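Local coordinates for HTH-type transcriptional regulator cbl (Escherichia coli K12, PDB 2FYI), which may act as an accessory regulator within the cys regulon, as a LysR-family DNA-binding transcription factor represented here by its cofactor-binding domain, at residues A[105-110]-A[133-138]; A[193-198]-A[204-209]. All coordinates share one frame; numbering follows the deposited sequence. Where two conformers were deposited one is given.

Contact 1: A[105-110]-A[133-138]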
loop_
_atom_site.group_PDB
_atom_site.type_symbol
_atom_site.label_atom_id
_atom_site.label_comp_id
_atom_site.label_asym_id
_atom_site.label_seq_id
_atom_site.Cartn_x
_atom_site.Cartn_y
_atom_site.Cartn_z
ATOM N N LEU A 105 1.877 -7.762 -29.005
ATOM C CA LEU A 105 0.975 -7.101 -28.113
ATOM C C LEU A 105 1.161 -5.640 -28.486
ATOM O O LEU A 105 2.292 -5.191 -28.548
ATOM C CB LEU A 105 1.553 -7.364 -26.746
ATOM C CG LEU A 105 0.699 -7.367 -25.514
ATOM C CD1 LEU A 105 -0.454 -8.295 -25.724
ATOM C CD2 LEU A 105 1.619 -7.889 -24.468
ATOM N N THR A 106 0.105 -4.901 -28.794
ATOM C CA THR A 106 0.284 -3.480 -29.160
ATOM C C THR A 106 -0.454 -2.609 -28.154
ATOM O O THR A 106 -1.263 -3.129 -27.340
ATOM C CB THR A 106 -0.294 -3.185 -30.529
ATOM O OG1 THR A 106 -1.719 -3.328 -30.467
ATOM C CG2 THR A 106 0.272 -4.127 -31.597
ATOM N N LEU A 107 -0.190 -1.304 -28.187
ATOM C CA LEU A 107 -0.843 -0.379 -27.246
ATOM C C LEU A 107 -2.333 -0.390 -27.476
ATOM O O LEU A 107 -3.118 -0.538 -26.545
ATOM C CB LEU A 107 -0.314 1.029 -27.402
ATOM C CG LEU A 107 0.976 1.251 -26.623
ATOM C CD1 LEU A 107 1.711 2.553 -27.022
ATOM C CD2 LEU A 107 0.649 1.252 -25.165
ATOM N N GLU A 108 -2.679 -0.264 -28.745
ATOM C CA GLU A 108 -4.033 -0.315 -29.257
ATOM C C GLU A 108 -4.825 -1.552 -28.782
ATOM O O GLU A 108 -6.013 -1.448 -28.456
ATOM C CB GLU A 108 -3.941 -0.246 -30.777
ATOM C CG GLU A 108 -2.967 0.868 -31.315
ATOM C CD GLU A 108 -1.452 0.520 -31.275
ATOM O OE1 GLU A 108 -1.030 -0.404 -30.552
ATOM O OE2 GLU A 108 -0.666 1.204 -31.961
ATOM N N SER A 109 -4.173 -2.711 -28.722
ATOM C CA SER A 109 -4.781 -3.908 -28.198
ATOM C C SER A 109 -5.008 -3.768 -26.720
ATOM O O SER A 109 -6.073 -4.080 -26.198
ATOM C CB SER A 109 -3.870 -5.082 -28.369
ATOM O OG SER A 109 -3.828 -5.434 -29.719
ATOM N N ILE A 110 -3.974 -3.371 -26.000
ATOM C CA ILE A 110 -4.122 -3.346 -24.579
ATOM C C ILE A 110 -5.213 -2.339 -24.264
ATOM O O ILE A 110 -5.963 -2.507 -23.299
ATOM C CB ILE A 110 -2.808 -2.964 -23.925
ATOM C CG1 ILE A 110 -1.754 -4.035 -24.251
ATOM C CG2 ILE A 110 -2.983 -2.725 -22.423
ATOM C CD1 ILE A 110 -0.350 -3.773 -23.625
ATOM N N ALA A 133 -1.071 8.209 -25.010
ATOM C CA ALA A 133 -1.383 9.483 -25.666
ATOM C C ALA A 133 -0.730 9.548 -27.019
ATOM O O ALA A 133 -1.281 10.111 -27.939
ATOM C CB ALA A 133 -0.959 10.606 -24.860
ATOM N N ARG A 134 0.449 8.967 -27.161
ATOM C CA ARG A 134 1.043 8.910 -28.485
ATOM C C ARG A 134 0.127 8.180 -29.455
ATOM O O ARG A 134 0.178 8.455 -30.613
ATOM C CB ARG A 134 2.411 8.249 -28.471
ATOM C CG ARG A 134 3.531 9.125 -27.945
ATOM C CD ARG A 134 4.836 8.291 -27.710
ATOM N NE ARG A 134 5.429 8.493 -26.369
ATOM C CZ ARG A 134 5.635 7.536 -25.452
ATOM N NH1 ARG A 134 5.318 6.260 -25.707
ATOM N NH2 ARG A 134 6.164 7.864 -24.266
ATOM N N LYS A 135 -0.731 7.266 -29.015
ATOM C CA LYS A 135 -1.693 6.695 -29.966
ATOM C C LYS A 135 -3.065 7.380 -30.015
ATOM O O LYS A 135 -4.031 6.771 -30.486
ATOM C CB LYS A 135 -1.929 5.223 -29.697
ATOM C CG LYS A 135 -0.723 4.397 -29.840
ATOM C CD LYS A 135 -0.021 4.716 -31.097
ATOM C CE LYS A 135 1.394 4.198 -31.005
ATOM N NZ LYS A 135 1.775 3.624 -32.330
ATOM N N GLY A 136 -3.169 8.626 -29.542
ATOM C CA GLY A 136 -4.480 9.287 -29.379
ATOM C C GLY A 136 -5.459 8.703 -28.340
ATOM O O GLY A 136 -6.659 8.995 -28.405
ATOM N N LEU A 137 -4.961 7.912 -27.381
ATOM C CA LEU A 137 -5.821 7.156 -26.495
ATOM C C LEU A 137 -5.741 7.495 -25.011
ATOM O O LEU A 137 -4.665 7.826 -24.494
ATOM C CB LEU A 137 -5.467 5.695 -26.600
ATOM C CG LEU A 137 -5.928 4.946 -27.840
ATOM C CD1 LEU A 137 -5.293 3.571 -27.861
ATOM C CD2 LEU A 137 -7.492 4.886 -27.907
ATOM N N LEU A 138 -6.885 7.358 -24.325
ATOM C CA LEU A 138 -6.965 7.257 -22.855
ATOM C C LEU A 138 -7.083 5.798 -22.424
ATOM O O LEU A 138 -7.826 5.046 -23.026
ATOM C CB LEU A 138 -8.195 7.979 -22.337
ATOM C CG LEU A 138 -8.231 9.483 -22.559
ATOM C CD1 LEU A 138 -9.617 10.029 -22.192
ATOM C CD2 LEU A 138 -7.137 10.124 -21.753
HETATM O O HOH W 1 0.092 3.322 -34.136
#
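Glu-108 and Lys-135 mark the closest backbone approach, with their CA atoms 7.4 Å apart. The first sits in the opening turn of the short helix 107-110. The second lies just past the end of helix 125-134. No backbone bond joins the two segments, and side chains bridge the distance.

Lys-135 does most of the touching. Its CB points toward 105-110, and the chain then bends at chi2 (-48°) and again at chi4. This takes the methylenes slantwise past Glu-108 OE2. Lys-135 CG also meets Leu-107 CD1 at 4.2 Å, with the leucine lying roughly perpendicular to the lysine chain. Leu-107 is buried, and also touches Ala-131 and Phe-132 of helix 125-134 and Phe-186.

Glu-108 was deposited in two conformers. In the one described, OE2 forms a salt bridge with Lys-135 NZ at 3.5 Å, and the hydrogen bond within it is weak. A water donates to Glu-108 OE2 at 3.1 Å and also lies beside Lys-135 NZ. In this conformer the charged pair is probably a loose link between an exposed lysine and a partly exposed glutamate. Leu-137 CD1 lies 4.3 Å from Glu-108 CA, so the leucine covers helix backbone, and it also reaches Ala-111.

One segment carries a whole short helix, and the other the end of a longer one. Thr-106 is the N-cap of helix 107-110, and its OG1 shares a hydrogen bond with Ser-109 OG at 3.1 Å. Gly-136, with positive phi, is the C-prime residue of a Schellman motif. Gly-136 N binds Ala-133 O and Leu-137 N binds Phe-132 O. The contact thus packs a one-turn helix against a Schellman-terminated helix end, at the periphery of one alpha/beta subdomain of the LysR cofactor-binding domain, which has the type 2 periplasmic-binding-protein fold.

Contact 2: A[193-198]-A[204-209]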
loop_
_atom_site.group_PDB
_atom_site.type_symbol
_atom_site.label_atom_id
_atom_site.label_comp_id
_atom_site.label_asym_id
_atom_site.label_seq_id
_atom_site.Cartn_x
_atom_site.Cartn_y
_atom_site.Cartn_z
ATOM N N LEU A 193 17.764 7.599 -5.416
ATOM C CA LEU A 193 18.187 7.698 -4.061
ATOM C C LEU A 193 18.431 9.185 -3.867
ATOM O O LEU A 193 19.248 9.778 -4.589
ATOM C CB LEU A 193 19.495 6.973 -3.940
ATOM C CG LEU A 193 19.422 5.495 -4.285
ATOM C CD1 LEU A 193 20.707 5.062 -4.968
ATOM C CD2 LEU A 193 19.136 4.681 -3.010
ATOM N N GLY A 194 17.710 9.793 -2.925
ATOM C CA GLY A 194 17.853 11.218 -2.667
ATOM C C GLY A 194 18.375 11.553 -1.278
ATOM O O GLY A 194 18.147 10.818 -0.319
ATOM N N LEU A 195 19.092 12.666 -1.171
ATOM C CA LEU A 195 19.506 13.205 0.127
ATOM C C LEU A 195 19.185 14.680 0.108
ATOM O O LEU A 195 19.081 15.287 -0.985
ATOM C CB LEU A 195 21.021 13.062 0.326
ATOM C CG LEU A 195 21.571 11.654 0.216
ATOM C CD1 LEU A 195 23.058 11.635 0.020
ATOM C CD2 LEU A 195 21.175 10.950 1.481
ATOM N N LYS A 196 19.060 15.270 1.296
ATOM C CA LYS A 196 18.930 16.720 1.393
ATOM C C LYS A 196 20.208 17.414 0.929
ATOM O O LYS A 196 21.320 17.048 1.333
ATOM C CB LYS A 196 18.613 17.109 2.820
ATOM C CG LYS A 196 18.383 18.575 3.065
ATOM C CD LYS A 196 18.015 18.685 4.532
ATOM C CE LYS A 196 18.283 20.052 5.100
ATOM N NZ LYS A 196 17.160 20.924 4.749
ATOM N N ARG A 197 20.056 18.407 0.069
ATOM C CA ARG A 197 21.222 19.102 -0.482
ATOM C C ARG A 197 21.941 19.949 0.562
ATOM O O ARG A 197 21.306 20.540 1.430
ATOM C CB ARG A 197 20.782 19.970 -1.641
ATOM C CG ARG A 197 21.845 20.758 -2.283
ATOM C CD ARG A 197 21.191 21.566 -3.350
ATOM N NE ARG A 197 20.782 20.709 -4.457
ATOM C CZ ARG A 197 21.625 20.289 -5.402
ATOM N NH1 ARG A 197 22.918 20.656 -5.348
ATOM N NH2 ARG A 197 21.191 19.516 -6.396
ATOM N N GLY A 198 23.268 19.995 0.485
ATOM C CA GLY A 198 24.075 20.689 1.486
ATOM C C GLY A 198 24.017 20.095 2.896
ATOM O O GLY A 198 24.522 20.682 3.841
ATOM N N TYR A 204 27.539 5.997 8.065
ATOM C CA TYR A 204 26.719 4.914 7.530
ATOM C C TYR A 204 25.702 5.313 6.433
ATOM O O TYR A 204 25.301 4.463 5.621
ATOM C CB TYR A 204 26.051 4.118 8.644
ATOM C CG TYR A 204 25.221 4.928 9.584
ATOM C CD1 TYR A 204 25.629 5.130 10.908
ATOM C CD2 TYR A 204 24.016 5.497 9.173
ATOM C CE1 TYR A 204 24.843 5.885 11.813
ATOM C CE2 TYR A 204 23.214 6.259 10.059
ATOM C CZ TYR A 204 23.631 6.449 11.377
ATOM O OH TYR A 204 22.855 7.195 12.258
ATOM N N VAL A 205 25.284 6.580 6.397
ATOM C CA VAL A 205 24.351 7.019 5.356
ATOM C C VAL A 205 25.139 6.973 4.074
ATOM O O VAL A 205 24.673 6.444 3.074
ATOM C CB VAL A 205 23.875 8.477 5.561
ATOM C CG1 VAL A 205 23.039 8.974 4.365
ATOM C CG2 VAL A 205 23.149 8.626 6.876
ATOM N N TRP A 206 26.361 7.511 4.115
ATOM C CA TRP A 206 27.193 7.565 2.908
ATOM C C TRP A 206 27.435 6.155 2.388
ATOM O O TRP A 206 27.358 5.902 1.185
ATOM C CB TRP A 206 28.513 8.289 3.151
ATOM C CG TRP A 206 28.371 9.694 3.603
ATOM C CD1 TRP A 206 28.803 10.235 4.805
ATOM C CD2 TRP A 206 27.769 10.764 2.882
ATOM N NE1 TRP A 206 28.509 11.582 4.857
ATOM C CE2 TRP A 206 27.871 11.931 3.691
ATOM C CE3 TRP A 206 27.154 10.862 1.633
ATOM C CZ2 TRP A 206 27.366 13.176 3.277
ATOM C CZ3 TRP A 206 26.656 12.093 1.226
ATOM C CH2 TRP A 206 26.766 13.231 2.043
ATOM N N ARG A 207 27.685 5.229 3.309
ATOM C CA ARG A 207 27.875 3.859 2.904
ATOM C C ARG A 207 26.644 3.206 2.284
ATOM O O ARG A 207 26.758 2.487 1.307
ATOM C CB ARG A 207 28.382 3.000 4.038
ATOM C CG ARG A 207 28.833 1.675 3.468
ATOM C CD ARG A 207 30.139 1.859 2.685
ATOM N NE ARG A 207 31.256 1.756 3.625
ATOM C CZ ARG A 207 31.883 0.607 3.909
ATOM N NH1 ARG A 207 31.519 -0.522 3.282
ATOM N NH2 ARG A 207 32.885 0.582 4.799
ATOM N N PHE A 208 25.470 3.445 2.853
ATOM C CA PHE A 208 24.264 2.837 2.329
ATOM C C PHE A 208 24.109 3.102 0.849
ATOM O O PHE A 208 23.739 2.217 0.086
ATOM C CB PHE A 208 23.037 3.373 3.044
ATOM C CG PHE A 208 21.767 2.679 2.643
ATOM C CD1 PHE A 208 21.295 1.605 3.365
ATOM C CD2 PHE A 208 21.055 3.088 1.518
ATOM C CE1 PHE A 208 20.126 0.949 2.975
ATOM C CE2 PHE A 208 19.877 2.435 1.131
ATOM C CZ PHE A 208 19.424 1.369 1.860
ATOM N N LEU A 209 24.379 4.335 0.443
ATOM C CA LEU A 209 24.191 4.698 -0.952
ATOM C C LEU A 209 25.132 3.884 -1.791
ATOM O O LEU A 209 24.745 3.353 -2.830
ATOM C CB LEU A 209 24.416 6.197 -1.206
ATOM C CG LEU A 209 23.366 7.166 -0.653
ATOM C CD1 LEU A 209 23.079 8.239 -1.641
ATOM C CD2 LEU A 209 22.097 6.426 -0.388
#
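Leu-195 sends both methyls from strand 189-196 into the inner side of helix 203-212. Its CD2 lies 4.0 Å from Val-205 CG1, and the two side chains run side by side, pointing opposite ways. Its CD1 meets Leu-209 CD1 at 3.8 Å, tip to tip. The same CD1 comes obliquely to Trp-206 CZ3, also at 3.8 Å. The CB of Trp-206 points away from the strand, but with CG anti to the carbonyl carbon (chi1 -60°) the six-membered ring swings back to Leu-195. Trp-206 also forms a cation-pi contact with Lys-222.

One step along the strand face, Leu-193 CD2 reaches Leu-209 CD2 at 4.3 Å. That methyl of Leu-209 also lies in plane at the edge of the Phe-208 ring. The strand and helix segments run nearly antiparallel, at 157°, with axes 10.7 Å apart.

An alanine at Leu-195 would remove both methyls and would probably leave a gap between Val-205, Trp-206 and Leu-209. Ile-66 of the adjoining strand backs Leu-195 and Val-205. No hydrogen bond crosses the contact. The strand backbone pairs with neighbouring strands, Leu-193 with Phe-82, Gly-194 with Gly-67 and Leu-195 with Val-80, so cohesion here rests on buried apolar surface.

How the contacts relate
Contact 2 is core, and contact 1 is partly buried, near the surface. They lie on opposite sides of the chain's centre, with their own centres 39 Å apart and nearest atoms about 22 Å apart. They share no helix or strand. This fits the two-subdomain build of the LysR cofactor-binding domain, with one contact in each subdomain. In contact 1 a one-turn helix meets the end of a longer helix, and a loose, water-associated ion pair accompanies leucine packing. In contact 2 a helix lies on the face of a central strand, and all five touching residues are buried and meet through apolar groups. Only contact 1 has a polar interaction between its own two segments.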